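Kallikrein-10 (Homo sapiens, PDB 5LPE) is a secreted, zymogen-like serine peptidase of the kallikrein subfamily, inhibited by zinc and credited with a tumour-suppressor role in breast and prostate cancer. Local coordinates at residues D125-A130 with I151-P156; G199-G204 with A215-I220. All coordinates share one frame; numbering follows the deposited sequence.

Contact 1 (D125-A130 with I151-P156); sequences DQCQVA and ITILSP
Cys127 and Ile151 face each other as a hydrogen-bonded antiparallel pair in one of the two six-stranded beta barrels of the trypsin fold. The pair joins strands 126-131 and 147-153, which are neighbours in this sheet. Cys127 N bonds to Ile151 O at 2.7 Å, and Ile151 N bonds back to Cys127 O at 2.9 Å. Asp125 extends the pairing beyond the strand by accepting a bond from Ile153 N to its O at 3.2 Å. On one face of the sheet, Gln126 pairs with Thr152 without direct backbone hydrogen bonds. The side chains of Cys127 and Ile151 lie together on the other face, where they also meet Leu191 of strand 190-193. Across the pair, Cys127 CB rests against the branch methyl Ile151 CG2 at 3.8 Å. The Cys127 sulfur reaches further along the partner strand. It is turned anti to its own carbonyl carbon (chi1 -56°), and Cys127 SG lies alongside the CG1-CD1 arm of Ile153, 3.6 Å from Ile153 CG1. The same sulfur forms the disulfide with Cys193, so a covalent bond fixes its place. Val129 and Ile151 meet differently. Their side chains cross at about a right angle, and the end methyl Ile151 CD1 touches Val129 CG2 at 3.6 Å.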
loop_
_atom_site.group_PDB
_atom_site.type_symbol
_atom_site.label_atom_id
_atom_site.label_comp_id
_atom_site.label_asym_id
_atom_site.label_seq_id
_atom_site.Cartn_x
_atom_site.Cartn_y
_atom_site.Cartn_z
ATOM N N ASP A 125 8.006 -15.944 0.540
ATOM C CA ASP A 125 7.314 -15.618 1.776
ATOM C C ASP A 125 5.830 -15.494 1.495
ATOM O O ASP A 125 5.429 -15.034 0.424
ATOM C CB ASP A 125 7.836 -14.308 2.371
ATOM C CG ASP A 125 9.264 -14.400 2.841
ATOM O OD1 ASP A 125 9.949 -15.383 2.505
ATOM O OD2 ASP A 125 9.712 -13.474 3.545
ATOM N N GLN A 126 5.034 -15.849 2.478
ATOM C CA GLN A 126 3.613 -15.707 2.369
ATOM C C GLN A 126 3.198 -14.368 3.006
ATOM O O GLN A 126 3.401 -14.128 4.139
ATOM C CB GLN A 126 2.920 -16.924 2.938
ATOM C CG GLN A 126 2.815 -18.039 1.924
ATOM C CD GLN A 126 1.521 -18.801 2.012
ATOM O OE1 GLN A 126 0.645 -18.691 1.173
ATOM N NE2 GLN A 126 1.395 -19.567 3.030
ATOM N N CYS A 127 2.632 -13.486 2.225
ATOM C CA CYS A 127 2.260 -12.151 2.649
ATOM C C CYS A 127 0.759 -11.989 2.443
ATOM O O CYS A 127 0.068 -12.922 2.046
ATOM C CB CYS A 127 3.075 -11.110 1.875
ATOM S SG CYS A 127 4.880 -11.330 2.023
ATOM N N GLN A 128 0.257 -10.807 2.734
ATOM C CA GLN A 128 -1.153 -10.519 2.643
ATOM C C GLN A 128 -1.458 -9.144 2.119
ATOM O O GLN A 128 -0.758 -8.234 2.368
ATOM C CB GLN A 128 -1.766 -10.609 4.028
ATOM C CG GLN A 128 -2.519 -11.870 4.340
ATOM C CD GLN A 128 -3.808 -11.657 5.104
ATOM O OE1 GLN A 128 -4.830 -12.219 4.756
ATOM N NE2 GLN A 128 -3.754 -10.903 6.170
ATOM N N VAL A 129 -2.541 -9.036 1.386
ATOM C CA VAL A 129 -3.045 -7.782 0.849
ATOM C C VAL A 129 -4.535 -7.696 1.135
ATOM O O VAL A 129 -5.289 -8.610 0.789
ATOM C CB VAL A 129 -2.776 -7.654 -0.658
ATOM C CG1 VAL A 129 -1.359 -7.212 -0.882
ATOM C CG2 VAL A 129 -3.049 -9.007 -1.338
ATOM N N ALA A 130 -4.953 -6.591 1.753
ATOM C CA ALA A 130 -6.343 -6.330 2.081
ATOM C C ALA A 130 -6.869 -5.231 1.167
ATOM O O ALA A 130 -6.183 -4.240 0.921
ATOM C CB ALA A 130 -6.475 -5.923 3.544
ATOM N N ILE A 151 -0.544 -13.830 -0.587
ATOM C CA ILE A 151 0.261 -13.487 -1.748
ATOM C C ILE A 151 1.641 -14.058 -1.521
ATOM O O ILE A 151 2.118 -14.123 -0.384
ATOM C CB ILE A 151 0.276 -11.944 -1.989
ATOM C CG1 ILE A 151 -0.094 -11.612 -3.432
ATOM C CG2 ILE A 151 1.617 -11.371 -1.651
ATOM C CD1 ILE A 151 -0.582 -10.193 -3.651
ATOM N N THR A 152 2.279 -14.437 -2.617
ATOM C CA THR A 152 3.589 -15.072 -2.591
ATOM C C THR A 152 4.608 -14.151 -3.225
ATOM O O THR A 152 4.462 -13.779 -4.386
ATOM C CB THR A 152 3.568 -16.421 -3.322
ATOM O OG1 THR A 152 2.569 -17.270 -2.726
ATOM C CG2 THR A 152 4.928 -17.088 -3.260
ATOM N N ILE A 153 5.629 -13.772 -2.467
ATOM C CA ILE A 153 6.675 -12.954 -3.061
ATOM C C ILE A 153 7.343 -13.773 -4.155
ATOM O O ILE A 153 7.773 -14.908 -3.929
ATOM C CB ILE A 153 7.696 -12.489 -2.011
ATOM C CG1 ILE A 153 7.030 -11.738 -0.856
ATOM C CG2 ILE A 153 8.768 -11.632 -2.677
ATOM C CD1 ILE A 153 6.409 -10.439 -1.247
ATOM N N LEU A 154 7.398 -13.220 -5.348
ATOM C CA LEU A 154 8.129 -13.819 -6.442
ATOM C C LEU A 154 9.503 -13.182 -6.513
ATOM O O LEU A 154 9.817 -12.230 -5.797
ATOM C CB LEU A 154 7.378 -13.645 -7.759
ATOM C CG LEU A 154 5.940 -14.157 -7.767
ATOM C CD1 LEU A 154 5.352 -13.993 -9.162
ATOM C CD2 LEU A 154 5.888 -15.612 -7.299
ATOM N N SER A 155 10.283 -13.628 -7.439
ATOM C CA SER A 155 11.594 -13.038 -7.358
ATOM C C SER A 155 11.777 -12.023 -8.475
ATOM O O SER A 155 11.119 -12.122 -9.515
ATOM C CB SER A 155 12.658 -14.126 -7.477
ATOM O OG SER A 155 12.235 -15.087 -8.418
ATOM N N PRO A 156 12.677 -11.028 -8.298
ATOM C CA PRO A 156 12.772 -9.937 -9.282
ATOM C C PRO A 156 13.341 -10.414 -10.608
ATOM O O PRO A 156 14.227 -9.789 -11.195
ATOM C CB PRO A 156 13.727 -8.943 -8.600
ATOM C CG PRO A 156 14.500 -9.763 -7.574
ATOM C CD PRO A 156 13.534 -10.795 -7.118
#

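Contact 2 (G199-G204 with A215-I220); sequences GILSWG and AVYTQI. With SO4 (sulfate ion), chain C.
A classic beta bulge interrupts the hairpin of strands 196-203 and 215-219, beside the catalytic site of this S1 peptidase fold. Ser202 and Trp203 both face Val216 here, and Val216 O accepts from two donors, Ser202 N at 2.7 Å and Trp203 N at 3.2 Å. Val216 N returns a bond to Trp203 O. The indole of Trp203 lies over the Val216 side chain. Its CG sits between the backbone N and the carbonyl carbon (chi1 48°), which brings one ring face onto both methyls. Val216 CG2 stands 3.5 Å from the centroid of the six-membered ring of Trp203, a CH-pi contact, while Val216 CG1 lies by Trp203 NE1 at 3.6 Å. Tyr163 meets the same indole edge-to-face. With an alanine here in place of the indole, both Val216 methyls would probably lose their aromatic cover and Tyr163 its ring partner. On the other face of the sheet, Leu201 CD1 sits over the Tyr217 ring, 3.9 Å from its centroid, and also touches Ala215 CB. Ser202 OG hydrogen-bonds Asp95 OD2, so the bulge supports a zinc ligand and probable charge-relay residue. The sequence Ser202-Trp203-Gly204 matches the segment that pairs with the substrate backbone in related peptidases. A sulfate, probably from the crystallisation liquor, lies by Gly204 N; the modelled bond is too short for its length to be trusted. The hairpin lies between strand 171-176, which bonds to Ala215 and Tyr217, and strand 190-193, which bonds to Gly199. At its far end, Ile200 CG1 meets Ile220 CD1 at 3.6 Å, and both isoleucines pack on Leu40 of strand 38-41 in the other barrel.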
loop_
_atom_site.group_PDB
_atom_site.type_symbol
_atom_site.label_atom_id
_atom_site.label_comp_id
_atom_site.label_asym_id
_atom_site.label_seq_id
_atom_site.Cartn_x
_atom_site.Cartn_y
_atom_site.Cartn_z
ATOM N N GLY A 199 5.482 -3.510 1.178
ATOM C CA GLY A 199 5.279 -2.928 -0.134
ATOM C C GLY A 199 4.060 -2.043 -0.242
ATOM O O GLY A 199 3.049 -2.264 0.430
ATOM N N ILE A 200 4.136 -1.075 -1.149
ATOM C CA ILE A 200 2.990 -0.272 -1.568
ATOM C C ILE A 200 2.727 -0.538 -3.047
ATOM O O ILE A 200 3.647 -0.478 -3.865
ATOM C CB ILE A 200 3.224 1.227 -1.310
ATOM C CG1 ILE A 200 3.378 1.478 0.194
ATOM C CG2 ILE A 200 2.081 2.046 -1.907
ATOM C CD1 ILE A 200 2.097 1.426 0.941
ATOM N N LEU A 201 1.474 -0.838 -3.380
ATOM C CA LEU A 201 1.103 -1.241 -4.732
ATOM C C LEU A 201 1.371 -0.129 -5.734
ATOM O O LEU A 201 0.851 0.980 -5.597
ATOM C CB LEU A 201 -0.369 -1.631 -4.756
ATOM C CG LEU A 201 -0.963 -2.088 -6.072
ATOM C CD1 LEU A 201 -0.188 -3.256 -6.647
ATOM C CD2 LEU A 201 -2.388 -2.457 -5.795
ATOM N N SER A 202 2.172 -0.438 -6.751
ATOM C CA SER A 202 2.532 0.537 -7.774
ATOM C C SER A 202 1.707 0.334 -9.041
ATOM O O SER A 202 0.938 1.223 -9.411
ATOM C CB SER A 202 4.038 0.493 -8.082
ATOM O OG SER A 202 4.461 1.609 -8.854
ATOM N N TRP A 203 1.864 -0.809 -9.718
ATOM C CA TRP A 203 1.068 -1.156 -10.895
ATOM C C TRP A 203 0.981 -2.674 -10.989
ATOM O O TRP A 203 1.446 -3.390 -10.104
ATOM C CB TRP A 203 1.655 -0.554 -12.176
ATOM C CG TRP A 203 3.129 -0.790 -12.299
ATOM C CD1 TRP A 203 4.142 -0.072 -11.702
ATOM C CD2 TRP A 203 3.767 -1.816 -13.057
ATOM N NE1 TRP A 203 5.362 -0.595 -12.053
ATOM C CE2 TRP A 203 5.159 -1.666 -12.879
ATOM C CE3 TRP A 203 3.294 -2.850 -13.868
ATOM C CZ2 TRP A 203 6.066 -2.501 -13.473
ATOM C CZ3 TRP A 203 4.198 -3.677 -14.453
ATOM C CH2 TRP A 203 5.574 -3.500 -14.260
ATOM N N GLY A 204 0.380 -3.169 -12.066
ATOM C CA GLY A 204 0.254 -4.595 -12.282
ATOM C C GLY A 204 -1.047 -5.208 -11.819
ATOM O O GLY A 204 -1.109 -6.434 -11.661
ATOM N N ALA A 215 1.335 -8.507 -9.354
ATOM C CA ALA A 215 1.353 -7.064 -9.231
ATOM C C ALA A 215 2.748 -6.599 -8.855
ATOM O O ALA A 215 3.608 -7.383 -8.463
ATOM C CB ALA A 215 0.347 -6.590 -8.182
ATOM N N VAL A 216 2.933 -5.288 -8.887
ATOM C CA VAL A 216 4.238 -4.677 -8.715
ATOM C C VAL A 216 4.120 -3.706 -7.554
ATOM O O VAL A 216 3.391 -2.709 -7.637
ATOM C CB VAL A 216 4.729 -3.980 -9.991
ATOM C CG1 VAL A 216 6.023 -3.208 -9.717
ATOM C CG2 VAL A 216 4.947 -4.997 -11.083
ATOM N N TYR A 217 4.829 -4.006 -6.467
ATOM C CA TYR A 217 4.815 -3.215 -5.251
ATOM C C TYR A 217 6.159 -2.528 -5.070
ATOM O O TYR A 217 7.207 -3.054 -5.468
ATOM C CB TYR A 217 4.527 -4.084 -4.035
ATOM C CG TYR A 217 3.118 -4.607 -3.962
ATOM C CD1 TYR A 217 2.718 -5.708 -4.715
ATOM C CD2 TYR A 217 2.194 -4.028 -3.097
ATOM C CE1 TYR A 217 1.424 -6.193 -4.633
ATOM C CE2 TYR A 217 0.887 -4.508 -3.000
ATOM C CZ TYR A 217 0.504 -5.593 -3.772
ATOM O OH TYR A 217 -0.801 -6.073 -3.688
ATOM N N THR A 218 6.128 -1.341 -4.474
ATOM C CA THR A 218 7.372 -0.697 -4.095
ATOM C C THR A 218 7.960 -1.436 -2.899
ATOM O O THR A 218 7.250 -1.740 -1.942
ATOM C CB THR A 218 7.140 0.777 -3.768
ATOM O OG1 THR A 218 6.488 1.414 -4.872
ATOM C CG2 THR A 218 8.483 1.478 -3.508
ATOM N N GLN A 219 9.251 -1.748 -2.947
ATOM C CA GLN A 219 9.859 -2.505 -1.862
ATOM C C GLN A 219 10.231 -1.521 -0.757
ATOM O O GLN A 219 11.153 -0.720 -0.915
ATOM C CB GLN A 219 11.076 -3.253 -2.389
ATOM C CG GLN A 219 11.674 -4.272 -1.475
ATOM C CD GLN A 219 12.830 -4.973 -2.138
ATOM O OE1 GLN A 219 13.396 -4.471 -3.107
ATOM N NE2 GLN A 219 13.187 -6.133 -1.620
ATOM N N ILE A 220 9.547 -1.616 0.385
ATOM C CA ILE A 220 9.577 -0.540 1.378
ATOM C C ILE A 220 10.841 -0.598 2.246
ATOM O O ILE A 220 11.271 0.430 2.776
ATOM C CB ILE A 220 8.279 -0.582 2.217
ATOM C CG1 ILE A 220 7.046 -0.456 1.310
ATOM C CG2 ILE A 220 8.209 0.539 3.228
ATOM C CD1 ILE A 220 6.949 0.844 0.492
HETATM S S SO4 C . -1.929 -1.540 -14.102
HETATM O O1 SO4 C . -2.788 -1.703 -15.201
HETATM O O2 SO4 C . -1.240 -0.334 -14.417
HETATM O O3 SO4 C . -2.606 -1.345 -12.841
HETATM O O4 SO4 C . -0.979 -2.604 -14.040
#

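Contacts 1 and 2 belong to the same closed sheet, and their centres are 11 Å apart. They touch through the Tyr217 hydroxyl: Tyr217 OH packs against Val129 CG1 and, at 4.1 Å, Ile151 CD1. Leu191 is a further bridge, since it packs on contact 1 and shares a backbone hydrogen bond with Gly199. Only contact 2 reaches the catalytic site directly: from the Ser202 side chain to the zinc ion, which His44, Asp92 and Asp95 bind, is about 4 Å. From contact 1, the distance from the Val129 side chain to the side chain of Ser187, the probable nucleophile, is about 12 Å.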